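Local coordinates for protein putative SnoaL-like polyketide cyclase (Shewanella denitrificans, PDB 3LZA) that is a putative polyketide cyclase of the SnoaL-like, NTF2-related family, with a function and substrate that remain to be established, at residues A[38-43]-A[129-134]; A[86-91]-A[102-107]; A[109-114]-A[125-130]. All coordinates share one frame; numbering follows the deposited sequence.

Interaction 1 (A[38-43]-A[129-134])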
ATOM      1  N   PHE A  38       4.675   7.864  12.357  1.00  9.10           N
ATOM      2  CA  PHE A  38       3.480   8.101  11.523  1.00 10.17           C
ATOM      3  C   PHE A  38       3.981   8.781  10.271  1.00 10.16           C
ATOM      4  O   PHE A  38       4.291   9.954  10.292  1.00 12.37           O
ATOM      5  CB  PHE A  38       2.463   9.024  12.260  1.00 10.57           C
ATOM      6  CG  PHE A  38       1.090   9.040  11.662  1.00 13.84           C
ATOM      7  CD1 PHE A  38       0.888   9.270  10.315  1.00 21.21           C
ATOM      8  CD2 PHE A  38      -0.039   8.833  12.477  1.00 18.48           C
ATOM      9  CE1 PHE A  38      -0.415   9.278   9.767  1.00 20.16           C
ATOM     10  CE2 PHE A  38      -1.345   8.848  11.920  1.00 19.65           C
ATOM     11  CZ  PHE A  38      -1.508   9.057  10.576  1.00 20.92           C
ATOM     12  N   TYR A  39       4.058   8.001   9.183  1.00 10.54           N
ATOM     13  CA  TYR A  39       4.655   8.379   7.939  1.00  9.64           C
ATOM     14  C   TYR A  39       3.602   8.439   6.826  1.00 10.78           C
ATOM     15  O   TYR A  39       3.021   7.432   6.468  1.00 10.38           O
ATOM     16  CB  TYR A  39       5.732   7.349   7.567  1.00  9.76           C
ATOM     17  CG  TYR A  39       6.549   7.584   6.308  1.00 10.73           C
ATOM     18  CD1 TYR A  39       6.815   8.860   5.812  1.00  9.90           C
ATOM     19  CD2 TYR A  39       7.098   6.514   5.641  1.00  9.81           C
ATOM     20  CE1 TYR A  39       7.605   9.036   4.691  1.00 11.72           C
ATOM     21  CE2 TYR A  39       7.857   6.679   4.495  1.00 14.41           C
ATOM     22  CZ  TYR A  39       8.090   7.938   4.022  1.00 10.87           C
ATOM     23  OH  TYR A  39       8.892   8.088   2.936  1.00 14.00           O
ATOM     24  N   ASP A  40       3.405   9.615   6.247  1.00 10.64           N
ATOM     25  CA  ASP A  40       2.619   9.693   5.033  1.00 11.96           C
ATOM     26  C   ASP A  40       3.614   9.745   3.876  1.00 12.84           C
ATOM     27  O   ASP A  40       4.202  10.821   3.612  1.00 13.23           O
ATOM     28  CB  ASP A  40       1.722  10.922   5.001  1.00 12.29           C
ATOM     29  CG  ASP A  40       0.780  10.908   3.800  1.00 12.81           C
ATOM     30  OD1 ASP A  40       1.263  10.640   2.678  1.00 12.73           O
ATOM     31  OD2 ASP A  40      -0.424  11.140   3.983  1.00 18.18           O
ATOM     32  N   LYS A  41       3.762   8.621   3.159  1.00 13.35           N
ATOM     33  CA  LYS A  41       4.774   8.525   2.114  1.00 14.42           C
ATOM     34  C   LYS A  41       4.418   9.392   0.959  1.00 14.12           C
ATOM     35  O   LYS A  41       5.295  10.007   0.360  1.00 13.46           O
ATOM     36  CB  LYS A  41       4.963   7.082   1.619  1.00 14.93           C
ATOM     37  CG  LYS A  41       6.213   6.923   0.712  1.00 18.07           C
ATOM     38  CD  LYS A  41       6.409   5.470   0.302  1.00 20.98           C
ATOM     39  CE  LYS A  41       7.641   5.173  -0.618  1.00 20.17           C
ATOM     40  NZ  LYS A  41       7.957   3.654  -0.575  1.00 21.16           N
ATOM     41  N   THR A  42       3.122   9.451   0.637  1.00 13.47           N
ATOM     42  CA  THR A  42       2.674  10.320  -0.448  1.00 14.08           C
ATOM     43  C   THR A  42       2.907  11.819  -0.208  1.00 14.08           C
ATOM     44  O   THR A  42       3.232  12.554  -1.157  1.00 17.14           O
ATOM     45  CB  THR A  42       1.177  10.018  -0.823  1.00 13.84           C
ATOM     46  OG1 THR A  42       0.424   9.612   0.331  1.00 13.22           O
ATOM     47  CG2 THR A  42       1.124   8.926  -1.882  1.00 14.58           C
ATOM     48  N   ALA A  43       2.813  12.288   1.041  1.00 14.50           N
ATOM     49  CA  ALA A  43       3.089  13.703   1.395  1.00 14.76           C
ATOM     50  C   ALA A  43       4.540  13.946   1.873  1.00 15.13           C
ATOM     51  O   ALA A  43       4.953  15.094   2.055  1.00 17.09           O
ATOM     52  CB  ALA A  43       2.139  14.134   2.444  1.00 14.42           C
HETATM   53  N   MSE A 129      -1.885   8.094   0.231  1.00 10.14           N
HETATM   54  CA  MSE A 129      -3.167   8.735   0.034  1.00 10.80           C
HETATM   55  C   MSE A 129      -3.265   9.284  -1.363  1.00 10.34           C
HETATM   56  O   MSE A 129      -2.281   9.813  -1.910  1.00  9.96           O
HETATM   57  CB  MSE A 129      -3.374   9.867   1.034  1.00 11.93           C
HETATM   58  CG  MSE A 129      -3.232   9.507   2.481  1.00 13.74           C
HETATM   59 SE   MSE A 129      -4.796   8.471   3.036  0.75 17.94          SE
HETATM   60  CE  MSE A 129      -6.113   9.746   2.662  1.00 19.88           C
ATOM     61  N   ASP A 130      -4.454   9.172  -1.963  1.00  9.28           N
ATOM     62  CA  ASP A 130      -4.698   9.711  -3.301  1.00  8.81           C
ATOM     63  C   ASP A 130      -5.057  11.217  -3.224  1.00  9.53           C
ATOM     64  O   ASP A 130      -6.227  11.610  -3.284  1.00 10.24           O
ATOM     65  CB  ASP A 130      -5.786   8.890  -3.998  1.00  8.28           C
ATOM     66  CG  ASP A 130      -6.116   9.337  -5.393  1.00  9.23           C
ATOM     67  OD1 ASP A 130      -5.484  10.255  -5.976  1.00  9.79           O
ATOM     68  OD2 ASP A 130      -7.093   8.764  -5.928  1.00  9.79           O
ATOM     69  N   TYR A 131      -4.028  12.035  -3.058  1.00  9.44           N
ATOM     70  CA  TYR A 131      -4.216  13.494  -2.922  1.00  9.59           C
ATOM     71  C   TYR A 131      -4.696  14.191  -4.188  1.00  9.17           C
ATOM     72  O   TYR A 131      -5.377  15.226  -4.085  1.00  8.69           O
ATOM     73  CB  TYR A 131      -2.950  14.168  -2.384  1.00  9.64           C
ATOM     74  CG  TYR A 131      -2.639  13.829  -0.975  1.00 10.50           C
ATOM     75  CD1 TYR A 131      -3.525  14.179   0.046  1.00 15.12           C
ATOM     76  CD2 TYR A 131      -1.462  13.142  -0.634  1.00 12.53           C
ATOM     77  CE1 TYR A 131      -3.274  13.861   1.364  1.00 15.66           C
ATOM     78  CE2 TYR A 131      -1.198  12.809   0.699  1.00 12.32           C
ATOM     79  CZ  TYR A 131      -2.103  13.204   1.686  1.00 15.15           C
ATOM     80  OH  TYR A 131      -1.895  12.921   2.995  1.00 13.90           O
ATOM     81  N   GLN A 132      -4.435  13.648  -5.372  1.00  8.40           N
ATOM     82  CA  GLN A 132      -5.060  14.235  -6.568  1.00  9.55           C
ATOM     83  C   GLN A 132      -6.596  14.124  -6.543  1.00  8.52           C
ATOM     84  O   GLN A 132      -7.289  15.075  -6.934  1.00  7.40           O
ATOM     85  CB  GLN A 132      -4.490  13.681  -7.894  1.00  9.63           C
ATOM     86  CG  GLN A 132      -4.929  14.467  -9.128  1.00 11.93           C
ATOM     87  CD  GLN A 132      -4.440  15.916  -9.119  1.00 14.33           C
ATOM     88  OE1 GLN A 132      -3.248  16.170  -8.986  1.00 17.21           O
ATOM     89  NE2 GLN A 132      -5.359  16.854  -9.207  1.00 13.13           N
ATOM     90  N   THR A 133      -7.134  12.980  -6.089  1.00  9.61           N
ATOM     91  CA  THR A 133      -8.597  12.817  -5.996  1.00  9.96           C
ATOM     92  C   THR A 133      -9.136  13.850  -4.980  1.00 10.31           C
ATOM     93  O   THR A 133     -10.162  14.498  -5.216  1.00 10.13           O
ATOM     94  CB  THR A 133      -8.974  11.342  -5.618  1.00 10.42           C
ATOM     95  OG1 THR A 133      -8.651  10.484  -6.720  1.00 11.13           O
ATOM     96  CG2 THR A 133     -10.444  11.202  -5.345  1.00 11.57           C
HETATM   97  N   MSE A 134      -8.395  14.084  -3.898  1.00 10.66           N
HETATM   98  CA  MSE A 134      -8.818  15.079  -2.892  1.00 10.71           C
HETATM   99  C   MSE A 134      -8.861  16.474  -3.500  1.00 10.75           C
HETATM  100  O   MSE A 134      -9.826  17.211  -3.308  1.00 11.16           O
HETATM  101  CB  MSE A 134      -7.860  15.106  -1.685  1.00 10.82           C
HETATM  102  CG  MSE A 134      -8.369  15.961  -0.521  1.00 11.74           C
HETATM  103 SE   MSE A 134      -7.058  15.965   0.885  0.75 16.98          SE
HETATM  104  CE  MSE A 134      -6.068  17.329   0.121  1.00 15.58           C
TER

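Interaction 2 (A[86-91]-A[102-107])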
ATOM      1  N   ASN A  86     -11.024   3.865   1.645  1.00 12.01           N
ATOM      2  CA  ASN A  86     -11.106   5.310   1.505  1.00 13.68           C
ATOM      3  C   ASN A  86     -11.410   5.989   2.840  1.00 13.72           C
ATOM      4  O   ASN A  86     -12.145   5.468   3.706  1.00 14.58           O
ATOM      5  CB  ASN A  86     -12.065   5.738   0.391  1.00 13.64           C
ATOM      6  CG  ASN A  86     -13.497   5.672   0.788  1.00 16.78           C
ATOM      7  OD1 ASN A  86     -14.016   6.566   1.508  1.00 16.96           O
ATOM      8  ND2 ASN A  86     -14.185   4.646   0.303  1.00 17.89           N
ATOM      9  N   TYR A  87     -10.808   7.147   3.000  1.00 13.51           N
ATOM     10  CA  TYR A  87     -11.051   7.975   4.151  1.00 13.26           C
ATOM     11  C   TYR A  87     -12.096   9.033   3.791  1.00 13.00           C
ATOM     12  O   TYR A  87     -11.908   9.807   2.844  1.00 13.68           O
ATOM     13  CB  TYR A  87      -9.736   8.659   4.523  1.00 14.33           C
ATOM     14  CG  TYR A  87      -8.762   7.772   5.263  1.00 13.19           C
ATOM     15  CD1 TYR A  87      -7.851   6.965   4.574  1.00 13.20           C
ATOM     16  CD2 TYR A  87      -8.702   7.785   6.667  1.00 15.51           C
ATOM     17  CE1 TYR A  87      -6.943   6.168   5.266  1.00 13.34           C
ATOM     18  CE2 TYR A  87      -7.785   6.968   7.365  1.00 12.99           C
ATOM     19  CZ  TYR A  87      -6.893   6.195   6.647  1.00 14.62           C
ATOM     20  OH  TYR A  87      -5.976   5.414   7.326  1.00 11.16           O
ATOM     21  N   HIS A  88     -13.196   9.108   4.534  1.00 12.88           N
ATOM     22  CA  HIS A  88     -14.099  10.242   4.326  0.50 11.29           C
ATOM     23  C   HIS A  88     -13.941  11.242   5.473  1.00 12.02           C
ATOM     24  O   HIS A  88     -13.753  10.882   6.652  1.00 11.53           O
ATOM     25  CB  HIS A  88     -15.531   9.772   4.176  0.50 11.56           C
ATOM     26  CG  HIS A  88     -16.514  10.881   4.274  0.50  8.78           C
ATOM     27  ND1 HIS A  88     -17.024  11.311   5.478  0.50  7.60           N
ATOM     28  CD2 HIS A  88     -16.984  11.733   3.335  0.50  5.31           C
ATOM     29  CE1 HIS A  88     -17.822  12.343   5.267  0.50  3.09           C
ATOM     30  NE2 HIS A  88     -17.820  12.605   3.974  0.50  7.62           N
ATOM     31  N   LEU A  89     -13.918  12.522   5.120  1.00 10.67           N
ATOM     32  CA  LEU A  89     -13.788  13.571   6.086  1.00 10.75           C
ATOM     33  C   LEU A  89     -14.822  14.671   5.776  1.00  9.84           C
ATOM     34  O   LEU A  89     -15.016  15.099   4.601  1.00 10.23           O
ATOM     35  CB  LEU A  89     -12.354  14.111   6.149  1.00 11.19           C
ATOM     36  CG  LEU A  89     -12.121  15.096   7.289  1.00 11.35           C
ATOM     37  CD1 LEU A  89     -10.650  15.044   7.755  1.00 14.68           C
ATOM     38  CD2 LEU A  89     -12.564  16.560   6.934  1.00 15.53           C
ATOM     39  N   ARG A  90     -15.539  15.096   6.814  1.00  8.24           N
ATOM     40  CA  ARG A  90     -16.446  16.250   6.697  1.00  7.46           C
ATOM     41  C   ARG A  90     -16.135  17.252   7.773  1.00  7.44           C
ATOM     42  O   ARG A  90     -16.072  16.895   8.931  1.00  8.64           O
ATOM     43  CB  ARG A  90     -17.897  15.831   6.801  1.00  7.16           C
ATOM     44  CG  ARG A  90     -18.910  16.985   6.549  1.00  6.70           C
ATOM     45  CD  ARG A  90     -20.357  16.523   6.707  1.00  9.12           C
ATOM     46  NE  ARG A  90     -21.290  17.626   6.444  1.00  9.77           N
ATOM     47  CZ  ARG A  90     -21.555  18.148   5.246  1.00 10.22           C
ATOM     48  NH1 ARG A  90     -20.991  17.683   4.138  1.00 11.23           N
ATOM     49  NH2 ARG A  90     -22.412  19.146   5.148  1.00 11.55           N
ATOM     50  N   GLY A  91     -15.885  18.512   7.392  1.00  7.17           N
ATOM     51  CA  GLY A  91     -15.568  19.513   8.380  1.00  7.27           C
ATOM     52  C   GLY A  91     -15.367  20.929   7.853  1.00  8.48           C
ATOM     53  O   GLY A  91     -15.367  21.158   6.642  1.00  6.31           O
ATOM     54  N   ILE A 102     -18.277  23.979   4.765  1.00  7.72           N
ATOM     55  CA  ILE A 102     -18.088  22.658   5.289  1.00  7.19           C
ATOM     56  C   ILE A 102     -17.720  21.802   4.066  1.00  7.16           C
ATOM     57  O   ILE A 102     -18.520  21.661   3.122  1.00  7.85           O
ATOM     58  CB  ILE A 102     -19.386  22.113   5.930  1.00  7.59           C
ATOM     59  CG1 ILE A 102     -19.874  23.058   7.036  1.00  7.66           C
ATOM     60  CG2 ILE A 102     -19.170  20.641   6.420  1.00  5.93           C
ATOM     61  CD1 ILE A 102     -18.901  23.031   8.287  1.00  9.09           C
ATOM     62  N   ILE A 103     -16.509  21.266   4.061  1.00  7.45           N
ATOM     63  CA  ILE A 103     -16.052  20.458   2.935  1.00  7.19           C
ATOM     64  C   ILE A 103     -16.400  19.015   3.198  1.00  7.53           C
ATOM     65  O   ILE A 103     -16.624  18.634   4.339  1.00  7.66           O
ATOM     66  CB  ILE A 103     -14.550  20.648   2.571  1.00  7.20           C
ATOM     67  CG1 ILE A 103     -13.609  20.413   3.726  1.00  8.01           C
ATOM     68  CG2 ILE A 103     -14.314  22.071   2.061  1.00  8.53           C
ATOM     69  CD1 ILE A 103     -13.337  18.938   4.041  1.00  8.17           C
ATOM     70  N   ASP A 104     -16.471  18.232   2.135  1.00  7.04           N
ATOM     71  CA  ASP A 104     -16.766  16.804   2.260  1.00  7.71           C
ATOM     72  C   ASP A 104     -15.933  16.048   1.209  1.00  7.84           C
ATOM     73  O   ASP A 104     -16.099  16.271   0.000  1.00  7.73           O
ATOM     74  CB  ASP A 104     -18.291  16.619   2.021  1.00  8.88           C
ATOM     75  CG  ASP A 104     -18.838  15.271   2.583  1.00  8.67           C
ATOM     76  OD1 ASP A 104     -18.605  14.216   1.957  1.00 11.59           O
ATOM     77  OD2 ASP A 104     -19.565  15.262   3.602  1.00 13.15           O
ATOM     78  N   ILE A 105     -15.069  15.146   1.644  1.00  8.12           N
ATOM     79  CA  ILE A 105     -14.124  14.495   0.728  1.00  8.07           C
ATOM     80  C   ILE A 105     -14.044  13.001   1.019  1.00  9.32           C
ATOM     81  O   ILE A 105     -14.312  12.567   2.142  1.00 10.31           O
ATOM     82  CB  ILE A 105     -12.709  15.120   0.793  1.00  9.01           C
ATOM     83  CG1 ILE A 105     -12.189  15.145   2.237  1.00  8.41           C
ATOM     84  CG2 ILE A 105     -12.717  16.504   0.125  1.00 10.14           C
ATOM     85  CD1 ILE A 105     -10.848  15.902   2.497  1.00 11.31           C
ATOM     86  N   ALA A 106     -13.732  12.216  -0.019  1.00  9.28           N
ATOM     87  CA  ALA A 106     -13.632  10.756   0.097  1.00  8.43           C
ATOM     88  C   ALA A 106     -12.356  10.433  -0.639  1.00 10.80           C
ATOM     89  O   ALA A 106     -12.342  10.520  -1.866  1.00 12.79           O
ATOM     90  CB  ALA A 106     -14.822  10.051  -0.552  1.00  9.78           C
ATOM     91  N   ILE A 107     -11.310  10.099   0.137  1.00 11.54           N
ATOM     92  CA  ILE A 107      -9.925   9.950  -0.332  0.50 11.39           C
ATOM     93  C   ILE A 107      -9.498   8.481  -0.388  1.00 11.21           C
ATOM     94  O   ILE A 107      -9.358   7.856   0.657  1.00 10.60           O
ATOM     95  CB  ILE A 107      -8.932  10.673   0.644  0.50 11.22           C
ATOM     96  CG1 ILE A 107      -9.406  12.076   1.027  0.50 13.08           C
ATOM     97  CG2 ILE A 107      -7.522  10.782   0.026  0.50 12.19           C
ATOM     98  CD1 ILE A 107      -8.386  12.832   1.838  0.50 13.56           C
TER
HETATM   99  O   HOH W   1     -21.433  21.042   2.997  1.00 11.88           O

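Interaction 3 (A[109-114]-A[125-130])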
ATOM      1  N   GLY A 109      -7.122   5.427  -0.185  1.00  9.30           N
ATOM      2  CA  GLY A 109      -5.844   5.319   0.405  1.00  9.92           C
ATOM      3  C   GLY A 109      -5.529   3.894   0.831  1.00  8.93           C
ATOM      4  O   GLY A 109      -6.415   3.019   0.902  1.00 10.41           O
ATOM      5  N   VAL A 110      -4.250   3.667   1.020  1.00  9.02           N
ATOM      6  CA  VAL A 110      -3.739   2.395   1.624  1.00  8.50           C
ATOM      7  C   VAL A 110      -2.934   2.737   2.880  1.00  9.25           C
ATOM      8  O   VAL A 110      -2.037   3.549   2.806  1.00 10.08           O
ATOM      9  CB  VAL A 110      -2.883   1.589   0.606  1.00  7.79           C
ATOM     10  CG1 VAL A 110      -2.314   0.327   1.205  1.00  9.59           C
ATOM     11  CG2 VAL A 110      -3.768   1.181  -0.590  1.00  7.08           C
ATOM     12  N   THR A 111      -3.272   2.103   4.002  1.00  9.95           N
ATOM     13  CA  THR A 111      -2.588   2.299   5.293  1.00 10.68           C
ATOM     14  C   THR A 111      -1.970   0.960   5.753  1.00 10.41           C
ATOM     15  O   THR A 111      -2.672  -0.072   5.805  1.00 11.26           O
ATOM     16  CB  THR A 111      -3.625   2.904   6.357  1.00 10.95           C
ATOM     17  OG1 THR A 111      -4.001   4.209   5.899  1.00 13.63           O
ATOM     18  CG2 THR A 111      -3.015   3.021   7.755  1.00 12.59           C
ATOM     19  N   THR A 112      -0.674   0.949   6.108  1.00  7.79           N
ATOM     20  CA  THR A 112      -0.084  -0.188   6.825  1.00  8.74           C
ATOM     21  C   THR A 112       0.218   0.189   8.270  1.00  8.56           C
ATOM     22  O   THR A 112       0.581   1.331   8.552  1.00  9.38           O
ATOM     23  CB  THR A 112       1.222  -0.732   6.129  1.00  7.82           C
ATOM     24  OG1 THR A 112       2.289   0.211   6.251  1.00 10.00           O
ATOM     25  CG2 THR A 112       0.937  -0.978   4.629  1.00  8.35           C
ATOM     26  N   LEU A 113       0.017  -0.773   9.170  1.00  8.91           N
ATOM     27  CA  LEU A 113       0.362  -0.672  10.551  1.00 10.19           C
ATOM     28  C   LEU A 113       1.274  -1.838  10.902  1.00 11.10           C
ATOM     29  O   LEU A 113       0.976  -2.978  10.592  1.00 12.35           O
ATOM     30  CB  LEU A 113      -0.911  -0.641  11.421  1.00 10.26           C
ATOM     31  CG  LEU A 113      -1.940   0.462  11.143  1.00  9.43           C
ATOM     32  CD1 LEU A 113      -3.234   0.220  11.954  1.00  9.85           C
ATOM     33  CD2 LEU A 113      -1.396   1.866  11.463  1.00  9.69           C
ATOM     34  N   LYS A 114       2.408  -1.540  11.519  1.00 10.43           N
ATOM     35  CA  LYS A 114       3.292  -2.553  12.017  1.00 11.77           C
ATOM     36  C   LYS A 114       3.436  -2.397  13.519  1.00 12.45           C
ATOM     37  O   LYS A 114       3.990  -1.391  13.991  1.00 12.82           O
ATOM     38  CB  LYS A 114       4.659  -2.477  11.315  1.00 11.08           C
ATOM     39  CG  LYS A 114       5.666  -3.513  11.856  1.00 10.77           C
ATOM     40  CD  LYS A 114       6.937  -3.545  11.047  1.00 12.53           C
ATOM     41  CE  LYS A 114       7.714  -2.261  11.139  1.00 14.76           C
ATOM     42  NZ  LYS A 114       9.076  -2.426  10.511  1.00 15.42           N
ATOM     43  N   GLN A 125       3.310   3.396  11.142  1.00  8.85           N
ATOM     44  CA  GLN A 125       2.146   3.522  10.293  1.00  7.95           C
ATOM     45  C   GLN A 125       2.627   4.168   8.995  1.00  8.51           C
ATOM     46  O   GLN A 125       3.357   5.161   9.050  1.00  8.06           O
ATOM     47  CB  GLN A 125       1.065   4.424  10.918  1.00  8.15           C
ATOM     48  CG  GLN A 125      -0.086   4.691   9.961  1.00  7.31           C
ATOM     49  CD  GLN A 125      -1.304   5.402  10.563  1.00 11.90           C
ATOM     50  OE1 GLN A 125      -1.406   5.554  11.768  1.00 14.81           O
ATOM     51  NE2 GLN A 125      -2.258   5.813   9.701  1.00  9.85           N
ATOM     52  N   VAL A 126       2.220   3.606   7.859  1.00  8.55           N
ATOM     53  CA  VAL A 126       2.520   4.197   6.561  1.00  8.34           C
ATOM     54  C   VAL A 126       1.217   4.439   5.796  1.00  9.71           C
ATOM     55  O   VAL A 126       0.416   3.525   5.582  1.00  9.85           O
ATOM     56  CB  VAL A 126       3.503   3.411   5.687  1.00  8.71           C
ATOM     57  CG1 VAL A 126       3.843   4.301   4.438  1.00  7.63           C
ATOM     58  CG2 VAL A 126       4.803   3.091   6.468  1.00  8.68           C
ATOM     59  N   ASP A 127       1.007   5.701   5.421  1.00 10.43           N
ATOM     60  CA  ASP A 127      -0.149   6.077   4.626  1.00 10.40           C
ATOM     61  C   ASP A 127       0.269   6.354   3.222  1.00 10.78           C
ATOM     62  O   ASP A 127       1.281   7.009   2.992  1.00 10.99           O
ATOM     63  CB  ASP A 127      -0.875   7.317   5.183  1.00 10.77           C
ATOM     64  CG  ASP A 127      -1.711   7.042   6.389  1.00 10.51           C
ATOM     65  OD1 ASP A 127      -1.897   5.859   6.819  1.00 11.23           O
ATOM     66  OD2 ASP A 127      -2.176   8.053   6.951  1.00 12.25           O
ATOM     67  N   LEU A 128      -0.517   5.843   2.266  1.00 10.81           N
ATOM     68  CA  LEU A 128      -0.386   6.227   0.864  1.00 11.19           C
ATOM     69  C   LEU A 128      -1.768   6.777   0.456  1.00 11.91           C
ATOM     70  O   LEU A 128      -2.728   6.030   0.375  1.00 11.80           O
ATOM     71  CB  LEU A 128       0.006   5.013  -0.013  1.00 12.18           C
ATOM     72  CG  LEU A 128       1.357   4.313   0.206  1.00 12.67           C
ATOM     73  CD1 LEU A 128       1.364   2.877  -0.315  1.00 12.37           C
ATOM     74  CD2 LEU A 128       2.445   5.134  -0.475  1.00  8.59           C
HETATM   75  N   MSE A 129      -1.885   8.094   0.231  1.00 10.14           N
HETATM   76  CA  MSE A 129      -3.167   8.735   0.034  1.00 10.80           C
HETATM   77  C   MSE A 129      -3.265   9.284  -1.363  1.00 10.34           C
HETATM   78  O   MSE A 129      -2.281   9.813  -1.910  1.00  9.96           O
HETATM   79  CB  MSE A 129      -3.374   9.867   1.034  1.00 11.93           C
HETATM   80  CG  MSE A 129      -3.232   9.507   2.481  1.00 13.74           C
HETATM   81 SE   MSE A 129      -4.796   8.471   3.036  0.75 17.94          SE
HETATM   82  CE  MSE A 129      -6.113   9.746   2.662  1.00 19.88           C
ATOM     83  N   ASP A 130      -4.454   9.172  -1.963  1.00  9.28           N
ATOM     84  CA  ASP A 130      -4.698   9.711  -3.301  1.00  8.81           C
ATOM     85  C   ASP A 130      -5.057  11.217  -3.224  1.00  9.53           C
ATOM     86  O   ASP A 130      -6.227  11.610  -3.284  1.00 10.24           O
ATOM     87  CB  ASP A 130      -5.786   8.890  -3.998  1.00  8.28           C
ATOM     88  CG  ASP A 130      -6.116   9.337  -5.393  1.00  9.23           C
ATOM     89  OD1 ASP A 130      -5.484  10.255  -5.976  1.00  9.79           O
ATOM     90  OD2 ASP A 130      -7.093   8.764  -5.928  1.00  9.79           O
TER
HETATM   91  O   HOH W   2       0.587   2.232   3.183  1.00 13.28           O

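Interaction 1 (A[38-43]-A[129-134])
Asp40, the last residue of strand 37-40, and Tyr131, the first residue of helix 131-139, approach each other from opposite directions, carboxylate against phenol. Their meeting joins the end of strand 37-40, in the NTF2-like sheet, to the start of the C-terminal helix, just where strand 122-129 gives way to it. The phenol donates from Tyr131 OH to Asp40 OD2 over 2.5 Å, arriving from above the carboxylate plane. Asp40 reaches it because CG stands opposite the backbone N (chi1 -173°). The carboxylate and ring planes are only 24° apart, with OD2 near the ring plane at its edge. The second oxygen turns back on its own chain and grips the turn that ends the strand: Ala43 N reaches Asp40 OD1 at 2.8 Å, closing an Asx motif. Thr42 OG1 also donates to Asp40 OD1 at 2.7 Å, on the syn side. With three donors shared between its two oxygens, the buried carboxylate has little freedom to rotate.

Thr42 passes the chain of bonds on. While its hydroxyl donates a hydrogen bond to Asp40, it accepts from the backbone: Met129 N lies 2.8 Å from Thr42 OG1, and the N-H...O angle of 174° makes this bond almost straight. Thr42 also packs on Thr77 of the second subunit, so this junction borders the dimer interface. Ala43 contributes a methyl group, its CB 4.0 Å from Tyr131 CE2 in an oblique approach. One face of the same ring is covered by Met129, two residues earlier in the chain, its CB standing 3.6 Å above the Tyr131 ring plane and displaced toward the rim.

Interaction 2 (A[86-91]-A[102-107])
Arg90 meets Asp104 of the neighbouring antiparallel strand in a salt bridge, Arg90 NH1 to Asp104 OD2 at 2.9 Å, using the anti side of that oxygen. OD2 lies close to the guanidinium plane, so the edge of the guanidinium group is engaged. Arg90 gets there with a chain extended from CG to NE. One of its faces is then covered by a methyl group, Ile102 CG2 standing 3.5 Å above the centre of the guanidinium plane. A water accepts a weak bond from Arg90 NH2 and donates to Ile102 O, linking the same two residues a second time. His88 completes this polar cluster, the chief polar feature of the contact, but it is modelled in two conformers. In one of them NE2 donates to Asp104 OD1 at 2.7 Å, with a bent N-H...O angle of 144°, and this bond is therefore less certain.

Apolar contacts occupy the opposite side of the sheet. Leu89 CD2 meets Ile103 CD1 at 3.8 Å, and Leu89 CB rests 4.0 Å from Ile105 CG1. Helix 131-139 covers this side, with Leu138 on Ile103 and Met134 on both Ile105 and Ile107. Tyr87 also belongs to it, with its hydroxyl hydrogen-bonded to Thr111.

The backbone bonds come in reciprocal pairs. Tyr87 with Ile107, Leu89 with Ile105 and Gly91 with Ile103 are hydrogen-bonded pairs, whereas His88-Ala106 and Arg90-Asp104 are non-hydrogen-bonded. The axes of segments 86-91 and 102-107 run 170° apart at a closest approach of 4.4 Å, as expected of a regular antiparallel hairpin, here that of strands 80-93 and 102-115 in the NTF2-like sheet.

Interaction 3 (A[109-114]-A[125-130])
Gln125 lies alongside Leu113 within the antiparallel pairing of strands 102-115 and 122-129, its CG 3.5 Å from Leu113 CD2. With chi1 at 173°, CG is anti to N and the chain runs straight out, which carries the amide along the strand to its neighbour but one. There Gln125 NE2 donates to Asp127 OD1 at 2.9 Å, in a bond bent little from straight (166°). On the way NE2 passes Thr111 CG2, while OE1 is bonded to Tyr16 OH of helix 8-21. With an alanine here, Asp127 OD1 would probably lose one donor, the Tyr16 hydroxyl this mate, and the Leu113 methyl its cover.

Val126 exchanges backbone bonds with Thr112, Val126 O accepting from Thr112 N at 2.8 Å. A water donates to this same carbonyl and to Val110 O, bridging the strands. Beside it, Thr112 OG1 touches Val126 CB at 3.5 Å.

Asp127 and Thr111 point the same way from a non-hydrogen-bonded pair. Thr111 OG1 donates to Asp127 OD1 at 2.8 Å from well above the carboxylate plane, and Gln125 NE2 comes from the opposite face of that plane. The threonine hydroxyl is also hydrogen-bonded to Tyr87 OH.

Leu128 pairs with Val110 through two backbone bonds. These two residues and Thr112 pack against the second subunit, so this side of the hairpin belongs to the dimer interface. Met129, present as selenomethionine, has its selenium 4.2 Å from Gly109 CA, where a CB would collide with it.

The chemistry thus divides the hairpin: one side packs between subunits, while the other carries a buried Gln-Asp-Thr network, consistent with the polar lining of the interior pocket in NTF2-like proteins.

All three contacts reach one sheet. Interactions 1 and 3 have centres about 8 Å apart and share Met129 and Asp130; strand 37-40 pairs with strand 122-129, Tyr39 O lying 2.9 Å from Asp127 N. Interactions 2 and 3 both use strand 102-115, and although their centres are about 17 Å apart, the hydrogen bond between Tyr87 OH and Thr111 OG1, 2.7 Å long, connects them. Interactions 1 and 2 meet through apolar groups, Tyr87 CD1 being 3.7 Å from the selenium of Met129. Tyr87, Thr111, Asp127 and Gln125 thus form a connected polar line on the inward side, probably bordering the family's pocket, while interactions 1 and 3 also touch the second subunit.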